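Local coordinates for enterobactin synthetase component F-related protein (Vibrio cholerae serotype O1, PDB 4OXI), which is an adenylation enzyme, AlmE, that binds glycyl-adenosine-5'-phosphate and probably activates glycine with ATP for a lipopolysaccharide modification linked to antimicrobial peptide resistance, at residues Q144-M149 and R168-A173; Q320-H325 and Q349-Q354. All blocks are in the same frame, centred on the assembly; numbering follows the deposited sequence.

Contact 1. Residues Q144-M149 and R168-A173; sequences QCDSIM and RLHIYA
Met-149 and Tyr-172 meet on one face of a two-strand parallel pairing, their side chains crossing at about a right angle. With CG anti to the backbone N (chi1 -176°) and the chain bent at chi2, Met-149 brings SD to 3.9 Å from Tyr-172 CB. Further down the same face, the Tyr-172 ring approaches Ser-147 obliquely, CE2 lying 4.1 Å from Ser-147 CB. At the start of the pairing, Asp-146 and His-170 run side by side, carboxylate and imidazole turned 60° against each other. A water donates to both Asp-146 OD2 and Arg-168 O and sits in plane with the edge of the His-170 ring, whose ND1 is hydrogen-bonded to His-192 NE2. Helix 78-95 packs on Met-149 and Tyr-172. The other face is aliphatic: Ile-148 CD1 touches Leu-169 CD1 at 4.0 Å, and Ile-171 CD1 comes to 4.3 Å from Ile-148 CB. Helix 155-164 covers this side, completing the beta-alpha-beta unit 147-173. Ile-148 bonds through N to His-170 O (2.8 Å) and through O to Tyr-172 N (2.7 Å), the two residues flanking its parallel partner Ile-171; His-170 N bonds Asp-146 O (2.8 Å). Three bonds thus join the strands, whose other backbone groups turn to Ala-101, Leu-103 and Thr-190, between an aliphatic face and a mixed one of Ser-147, His-170, Met-149 and Tyr-172, with Asp-146 and Arg-168 at the exposed end.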
loop_
_atom_site.group_PDB
_atom_site.type_symbol
_atom_site.label_atom_id
_atom_site.label_comp_id
_atom_site.label_asym_id
_atom_site.label_seq_id
_atom_site.Cartn_x
_atom_site.Cartn_y
_atom_site.Cartn_z
ATOM N N GLN A 144 5.610 10.628 -15.983
ATOM C CA GLN A 144 5.424 11.922 -16.651
ATOM C C GLN A 144 4.870 12.976 -15.703
ATOM O O GLN A 144 3.915 13.671 -16.031
ATOM C CB GLN A 144 4.478 11.820 -17.864
ATOM C CG GLN A 144 5.088 11.202 -19.119
ATOM C CD GLN A 144 4.798 9.724 -19.225
ATOM O OE1 GLN A 144 3.648 9.291 -19.076
ATOM N NE2 GLN A 144 5.842 8.929 -19.469
ATOM N N CYS A 145 5.475 13.093 -14.532
ATOM C CA CYS A 145 4.981 13.984 -13.504
ATOM C C CYS A 145 6.022 15.057 -13.234
ATOM O O CYS A 145 7.190 14.748 -12.998
ATOM C CB CYS A 145 4.724 13.168 -12.235
ATOM S SG CYS A 145 4.504 14.153 -10.756
ATOM N N ASP A 146 5.620 16.320 -13.278
ATOM C CA ASP A 146 6.564 17.387 -12.972
ATOM C C ASP A 146 6.078 18.257 -11.818
ATOM O O ASP A 146 6.448 19.424 -11.738
ATOM C CB ASP A 146 6.823 18.253 -14.207
ATOM C CG ASP A 146 5.577 18.981 -14.689
ATOM O OD1 ASP A 146 4.474 18.766 -14.119
ATOM O OD2 ASP A 146 5.699 19.777 -15.653
ATOM N N SER A 147 5.231 17.701 -10.950
ATOM C CA SER A 147 4.679 18.459 -9.828
ATOM C C SER A 147 4.887 17.683 -8.544
ATOM O O SER A 147 4.586 16.490 -8.476
ATOM C CB SER A 147 3.192 18.730 -10.039
ATOM O OG SER A 147 2.990 19.463 -11.242
ATOM N N ILE A 148 5.432 18.350 -7.531
ATOM C CA ILE A 148 5.761 17.673 -6.291
ATOM C C ILE A 148 5.281 18.447 -5.073
ATOM O O ILE A 148 5.593 19.644 -4.925
ATOM C CB ILE A 148 7.271 17.469 -6.159
ATOM C CG1 ILE A 148 7.850 16.893 -7.447
ATOM C CG2 ILE A 148 7.586 16.506 -4.996
ATOM C CD1 ILE A 148 9.366 16.571 -7.322
ATOM N N MET A 149 4.527 17.763 -4.209
ATOM C CA MET A 149 4.118 18.331 -2.929
ATOM C C MET A 149 5.160 18.022 -1.870
ATOM O O MET A 149 5.524 16.853 -1.664
ATOM C CB MET A 149 2.791 17.730 -2.466
ATOM C CG MET A 149 2.279 18.358 -1.188
ATOM S SD MET A 149 1.378 19.863 -1.565
ATOM C CE MET A 149 0.993 20.427 0.093
ATOM N N ARG A 168 12.214 21.645 -15.724
ATOM C CA ARG A 168 11.558 22.485 -14.724
ATOM C C ARG A 168 10.557 21.684 -13.893
ATOM O O ARG A 168 9.624 21.091 -14.438
ATOM C CB ARG A 168 10.836 23.673 -15.387
ATOM C CG ARG A 168 10.022 24.539 -14.404
ATOM C CD ARG A 168 9.623 25.900 -15.010
ATOM N NE ARG A 168 10.795 26.656 -15.460
ATOM C CZ ARG A 168 11.530 27.452 -14.677
ATOM N NH1 ARG A 168 11.212 27.614 -13.392
ATOM N NH2 ARG A 168 12.592 28.086 -15.177
ATOM N N LEU A 169 10.746 21.672 -12.572
ATOM C CA LEU A 169 9.788 21.017 -11.682
ATOM C C LEU A 169 8.922 22.072 -11.017
ATOM O O LEU A 169 9.358 23.203 -10.811
ATOM C CB LEU A 169 10.500 20.188 -10.612
ATOM C CG LEU A 169 11.262 18.965 -11.108
ATOM C CD1 LEU A 169 11.883 18.216 -9.937
ATOM C CD2 LEU A 169 10.336 18.058 -11.908
ATOM N N HIS A 170 7.687 21.703 -10.700
ATOM C CA HIS A 170 6.782 22.601 -10.001
ATOM C C HIS A 170 6.523 22.093 -8.589
ATOM O O HIS A 170 5.940 21.013 -8.387
ATOM C CB HIS A 170 5.501 22.774 -10.806
ATOM C CG HIS A 170 5.719 23.498 -12.098
ATOM N ND1 HIS A 170 5.503 24.855 -12.236
ATOM C CD2 HIS A 170 6.180 23.063 -13.298
ATOM C CE1 HIS A 170 5.805 25.219 -13.471
ATOM N NE2 HIS A 170 6.209 24.151 -14.135
ATOM N N ILE A 171 6.998 22.873 -7.623
ATOM C CA ILE A 171 7.047 22.473 -6.229
ATOM C C ILE A 171 5.904 23.127 -5.471
ATOM O O ILE A 171 5.730 24.348 -5.545
ATOM C CB ILE A 171 8.362 22.931 -5.604
ATOM C CG1 ILE A 171 9.540 22.496 -6.474
ATOM C CG2 ILE A 171 8.502 22.406 -4.186
ATOM C CD1 ILE A 171 9.640 20.999 -6.672
ATOM N N TYR A 172 5.119 22.325 -4.744
ATOM C CA TYR A 172 3.989 22.863 -4.009
ATOM C C TYR A 172 4.193 22.686 -2.522
ATOM O O TYR A 172 4.740 21.678 -2.085
ATOM C CB TYR A 172 2.683 22.201 -4.455
ATOM C CG TYR A 172 2.285 22.610 -5.847
ATOM C CD1 TYR A 172 1.421 23.677 -6.058
ATOM C CD2 TYR A 172 2.798 21.952 -6.958
ATOM C CE1 TYR A 172 1.069 24.072 -7.339
ATOM C CE2 TYR A 172 2.449 22.337 -8.236
ATOM C CZ TYR A 172 1.590 23.399 -8.417
ATOM O OH TYR A 172 1.242 23.775 -9.698
ATOM N N ALA A 173 3.752 23.664 -1.740
ATOM C CA ALA A 173 3.841 23.566 -0.286
ATOM C C ALA A 173 2.777 24.437 0.363
ATOM O O ALA A 173 2.327 25.414 -0.234
ATOM C CB ALA A 173 5.231 23.972 0.184
HETATM O O HOH W 1 7.881 21.691 -16.402
#

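Contact 2. Residues Q320-H325 and Q349-Q354; sequences QTLTPH and QQATQQ
Leu-322 and Ala-351 form the tight, buried part of this contact. The leucine turns its CD2 branch to 3.6 Å from Ala-351 CB, and Ala-351 CB also lies 3.6 Å from Thr-323 O. Behind this junction Leu-322 packs on Ile-313, Ala-316 and Leu-317 of helix 311-318, so its side chain touches both that helix and the end of helix 342-352. Alongside, the chain of the loop runs close to the helix backbone: Pro-324 CA is 4.1 Å from Ala-351 CA and makes a CA-H...O contact with Gln-350 O (3.4 Å), and His-325 N gives a nearly straight hydrogen bond to Gln-350 O (2.9 Å, 171° at the hydrogen). The last turn of helix 342-352 is thereby joined to the loop that leads from helix 311-318 into strand 332-336. The helix runs to Thr-352; Gln-353, with positive phi, is the first residue to leave helical geometry, and Thr-352 OG1 accepts from Gln-354 N in an ST turn. On the exposed side the packing changes character, from methyl groups to two flat polar ones. Gln-353 is bent at chi2 (-73°), which folds its amide back over one face of the His-325 ring, the planes only 20° apart. Gln-353 CD stands 3.4 Å from His-325 CE1, while NE2 lies above the ring but offset toward its rim. That same NE2 donates to Gln-350 O (2.8 Å), so this carbonyl is gripped by two donors, one from the loop and one from the helix end. The second bond probably limits the rotation of the Gln-353 amide and keeps it near the ring face. Pro-324 points away from the helix, with CB alone of its side chain near Gln-350 O (4.0 Å).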
loop_
_atom_site.group_PDB
_atom_site.type_symbol
_atom_site.label_atom_id
_atom_site.label_comp_id
_atom_site.label_asym_id
_atom_site.label_seq_id
_atom_site.Cartn_x
_atom_site.Cartn_y
_atom_site.Cartn_z
ATOM N N GLN A 320 5.728 -7.445 25.058
ATOM C CA GLN A 320 4.865 -7.799 26.186
ATOM C C GLN A 320 3.743 -6.777 26.405
ATOM O O GLN A 320 3.528 -6.324 27.526
ATOM C CB GLN A 320 5.711 -7.955 27.459
ATOM C CG GLN A 320 7.051 -8.676 27.222
ATOM C CD GLN A 320 7.965 -8.683 28.447
ATOM O OE1 GLN A 320 7.505 -8.575 29.588
ATOM N NE2 GLN A 320 9.266 -8.812 28.208
ATOM N N THR A 321 3.033 -6.415 25.334
ATOM C CA THR A 321 1.977 -5.401 25.410
ATOM C C THR A 321 0.604 -5.949 25.054
ATOM O O THR A 321 -0.388 -5.216 25.077
ATOM C CB THR A 321 2.251 -4.196 24.471
ATOM O OG1 THR A 321 2.518 -4.664 23.138
ATOM C CG2 THR A 321 3.422 -3.380 24.964
ATOM N N LEU A 322 0.545 -7.229 24.715
ATOM C CA LEU A 322 -0.692 -7.807 24.218
ATOM C C LEU A 322 -1.356 -8.680 25.266
ATOM O O LEU A 322 -1.627 -9.854 25.019
ATOM C CB LEU A 322 -0.417 -8.655 22.973
ATOM C CG LEU A 322 -0.775 -8.126 21.584
ATOM C CD1 LEU A 322 -0.980 -9.288 20.615
ATOM C CD2 LEU A 322 -2.000 -7.234 21.622
ATOM N N THR A 323 -1.630 -8.128 26.435
ATOM C CA THR A 323 -2.297 -8.921 27.456
ATOM C C THR A 323 -3.798 -8.921 27.174
ATOM O O THR A 323 -4.305 -8.003 26.528
ATOM C CB THR A 323 -1.998 -8.387 28.860
ATOM O OG1 THR A 323 -2.581 -7.091 29.005
ATOM C CG2 THR A 323 -0.494 -8.280 29.067
ATOM N N PRO A 324 -4.506 -9.971 27.622
ATOM C CA PRO A 324 -5.957 -10.017 27.405
ATOM C C PRO A 324 -6.657 -8.774 27.938
ATOM O O PRO A 324 -6.260 -8.236 28.971
ATOM C CB PRO A 324 -6.379 -11.260 28.194
ATOM C CG PRO A 324 -5.185 -12.177 28.060
ATOM C CD PRO A 324 -3.980 -11.258 28.123
ATOM N N HIS A 325 -7.660 -8.318 27.197
ATOM C CA HIS A 325 -8.461 -7.145 27.540
ATOM C C HIS A 325 -7.695 -5.821 27.519
ATOM O O HIS A 325 -8.260 -4.783 27.859
ATOM C CB HIS A 325 -9.158 -7.345 28.892
ATOM C CG HIS A 325 -9.892 -8.643 29.001
ATOM N ND1 HIS A 325 -11.159 -8.827 28.486
ATOM C CD2 HIS A 325 -9.536 -9.827 29.556
ATOM C CE1 HIS A 325 -11.549 -10.069 28.717
ATOM N NE2 HIS A 325 -10.583 -10.697 29.364
ATOM N N GLN A 349 -6.927 -11.045 19.243
ATOM C CA GLN A 349 -8.350 -11.006 19.580
ATOM C C GLN A 349 -8.612 -11.056 21.097
ATOM O O GLN A 349 -9.570 -10.452 21.586
ATOM C CB GLN A 349 -9.132 -12.111 18.851
ATOM C CG GLN A 349 -10.637 -12.077 19.153
ATOM C CD GLN A 349 -11.469 -12.727 18.065
ATOM O OE1 GLN A 349 -11.549 -13.960 17.974
ATOM N NE2 GLN A 349 -12.095 -11.903 17.227
ATOM N N GLN A 350 -7.759 -11.755 21.843
ATOM C CA GLN A 350 -7.886 -11.764 23.303
ATOM C C GLN A 350 -7.643 -10.379 23.883
ATOM O O GLN A 350 -8.255 -10.003 24.884
ATOM C CB GLN A 350 -6.938 -12.784 23.939
ATOM C CG GLN A 350 -7.451 -14.226 23.875
ATOM C CD GLN A 350 -8.809 -14.399 24.552
ATOM O OE1 GLN A 350 -8.907 -14.384 25.785
ATOM N NE2 GLN A 350 -9.864 -14.553 23.748
ATOM N N ALA A 351 -6.757 -9.611 23.255
ATOM C CA ALA A 351 -6.501 -8.245 23.722
ATOM C C ALA A 351 -7.669 -7.328 23.425
ATOM O O ALA A 351 -8.006 -6.479 24.245
ATOM C CB ALA A 351 -5.233 -7.688 23.115
ATOM N N THR A 352 -8.287 -7.478 22.253
ATOM C CA THR A 352 -9.377 -6.570 21.894
ATOM C C THR A 352 -10.740 -7.110 22.327
ATOM O O THR A 352 -11.671 -6.334 22.529
ATOM C CB THR A 352 -9.440 -6.270 20.353
ATOM O OG1 THR A 352 -9.873 -7.441 19.644
ATOM C CG2 THR A 352 -8.087 -5.813 19.813
ATOM N N GLN A 353 -10.845 -8.441 22.436
ATOM C CA GLN A 353 -12.121 -9.134 22.632
ATOM C C GLN A 353 -13.103 -8.792 21.528
ATOM O O GLN A 353 -14.314 -8.925 21.706
ATOM C CB GLN A 353 -12.733 -8.819 24.008
ATOM C CG GLN A 353 -11.845 -9.231 25.180
ATOM C CD GLN A 353 -11.810 -10.735 25.361
ATOM O OE1 GLN A 353 -12.845 -11.394 25.301
ATOM N NE2 GLN A 353 -10.619 -11.287 25.567
ATOM N N GLN A 354 -12.588 -8.353 20.383
ATOM C CA GLN A 354 -13.456 -7.879 19.307
ATOM C C GLN A 354 -13.055 -8.429 17.923
ATOM O O GLN A 354 -12.012 -9.071 17.799
ATOM C CB GLN A 354 -13.550 -6.350 19.391
ATOM C CG GLN A 354 -14.445 -5.929 20.568
ATOM C CD GLN A 354 -14.448 -4.442 20.829
ATOM O OE1 GLN A 354 -15.401 -3.753 20.496
ATOM N NE2 GLN A 354 -13.382 -3.941 21.449
#

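In the fold
Contacts 1 and 2 lie on opposite sides of the centre of the chain, their own centres 45 Å apart and their nearest atoms about 33 Å apart, so neither touches the other. They follow in series along the AMP-binding enzyme region. Contact 1 pairs neighbouring inner strands of the five-stranded parallel sheet, whereas contact 2 joins a loop and a helix end that lead into strands 332-336 and 356-360 of a separate mixed sheet. The 21 residues around glycyl-adenosine-5'-phosphate fall between 266 and 477, which leaves contact 1 without a pocket residue, while contact 2 lies within that span of sequence, which does not by itself make it part of the pocket.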